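Side-chain contact in uncharacterized protein (Neisseria gonorrhoeae, PDB 5V77), which is of unknown function but belongs to the NGO_1070-like family and folds into an antiparallel beta structure: residues I101-E104 with T105-F108. Residues are numbered along the deposited sequence; the frame is centred on the assembly and turned at random.
Sequences ISAE and TINF
Ile106 folds back over the inner side of a sharp chain corner to meet Ala103 and Ile101. Its CG1 rests 4.2 Å from Ala103 CB, an apolar touch across the bend. With CG1 turned away from its own carbonyl carbon (chi1 -64°) and the chain straight beyond it, the CD1 end runs back toward the earlier strand and stops 4.1 Å from Ile101 O. The same Ala103 CB also lies 3.8 Å from Thr105 O, so the small methyl faces both backbone and side chain of the residues after the corner. Ile47 and Ile91 pack against Ile106 from the neighbouring strands and extend this apolar patch.

On the exposed side, Glu104 and Thr105 meet as immediate neighbours, their side chains set at a slant to one another. Thr105 CG2, beside its own backbone N, sits 3.3 Å from Glu104 O. In the Glu104 conformer described, one of two, CG comes within 4.2 Å of that methyl and the chain then leads away, its OE2 hydrogen-bonded to Asn51 ND2; Tyr65 of the second subunit packs against Glu104.

No hydrogen bond joins 101-104 to 105-108. Their strand axes diverge by 110°, yet both strands pair antiparallel with strand 43-58. Glu104 and Thr105 together face Ser50, forming a classic beta bulge at the corner where the chain turns while staying paired to strand 43-58, within an antiparallel beta fold.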
loop_
_atom_site.group_PDB
_atom_site.type_symbol
_atom_site.label_atom_id
_atom_site.label_comp_id
_atom_site.label_asym_id
_atom_site.label_seq_id
_atom_site.Cartn_x
_atom_site.Cartn_y
_atom_site.Cartn_z
ATOM N N ILE A 101 3.656 -6.566 -5.704
ATOM C CA ILE A 101 4.558 -5.422 -5.605
ATOM C C ILE A 101 5.674 -5.612 -6.607
ATOM O O ILE A 101 6.329 -6.659 -6.606
ATOM C CB ILE A 101 5.167 -5.263 -4.198
ATOM C CG1 ILE A 101 4.059 -5.151 -3.153
ATOM C CG2 ILE A 101 6.045 -3.991 -4.175
ATOM C CD1 ILE A 101 4.546 -5.153 -1.710
ATOM N N SER A 102 5.907 -4.598 -7.433
ATOM C CA SER A 102 7.043 -4.547 -8.345
ATOM C C SER A 102 7.964 -3.418 -7.902
ATOM O O SER A 102 7.497 -2.335 -7.542
ATOM C CB SER A 102 6.593 -4.310 -9.790
ATOM O OG SER A 102 5.921 -5.451 -10.309
ATOM N N ALA A 103 9.268 -3.677 -7.902
ATOM C CA ALA A 103 10.238 -2.714 -7.385
ATOM C C ALA A 103 11.581 -2.994 -8.045
ATOM O O ALA A 103 11.847 -4.121 -8.476
ATOM C CB ALA A 103 10.358 -2.808 -5.857
ATOM N N GLU A 104 12.425 -1.958 -8.123
ATOM C CA GLU A 104 13.706 -2.131 -8.806
ATOM C C GLU A 104 14.536 -3.233 -8.157
ATOM O O GLU A 104 15.173 -4.025 -8.864
ATOM C CB GLU A 104 14.483 -0.818 -8.837
ATOM C CG GLU A 104 15.806 -0.871 -9.593
ATOM C CD GLU A 104 16.326 0.518 -9.908
ATOM O OE1 GLU A 104 17.245 0.657 -10.757
ATOM O OE2 GLU A 104 15.788 1.477 -9.306
ATOM N N THR A 105 14.546 -3.307 -6.825
ATOM C CA THR A 105 15.239 -4.381 -6.128
ATOM C C THR A 105 14.332 -4.921 -5.043
ATOM O O THR A 105 13.568 -4.172 -4.429
ATOM C CB THR A 105 16.577 -3.923 -5.513
ATOM O OG1 THR A 105 16.323 -3.019 -4.443
ATOM C CG2 THR A 105 17.424 -3.206 -6.534
ATOM N N ILE A 106 14.385 -6.228 -4.837
ATOM C CA ILE A 106 13.651 -6.858 -3.743
ATOM C C ILE A 106 14.645 -7.737 -3.013
ATOM O O ILE A 106 15.308 -8.575 -3.641
ATOM C CB ILE A 106 12.436 -7.669 -4.228
ATOM C CG1 ILE A 106 11.417 -6.730 -4.892
ATOM C CG2 ILE A 106 11.788 -8.408 -3.041
ATOM C CD1 ILE A 106 10.120 -7.399 -5.357
ATOM N N ASN A 107 14.821 -7.493 -1.719
ATOM C CA ASN A 107 15.727 -8.263 -0.878
ATOM C C ASN A 107 14.968 -8.717 0.355
ATOM O O ASN A 107 13.876 -8.224 0.642
ATOM C CB ASN A 107 16.954 -7.445 -0.455
ATOM C CG ASN A 107 17.816 -7.050 -1.624
ATOM O OD1 ASN A 107 17.914 -5.872 -1.959
ATOM N ND2 ASN A 107 18.449 -8.032 -2.254
ATOM N N PHE A 108 15.561 -9.646 1.101
ATOM C CA PHE A 108 14.841 -10.155 2.259
ATOM C C PHE A 108 15.809 -10.795 3.245
ATOM O O PHE A 108 16.918 -11.205 2.885
ATOM C CB PHE A 108 13.754 -11.148 1.826
ATOM C CG PHE A 108 14.251 -12.255 0.933
ATOM C CD1 PHE A 108 14.726 -13.442 1.474
ATOM C CD2 PHE A 108 14.223 -12.122 -0.450
ATOM C CE1 PHE A 108 15.180 -14.468 0.659
ATOM C CE2 PHE A 108 14.683 -13.149 -1.272
ATOM C CZ PHE A 108 15.157 -14.326 -0.711
#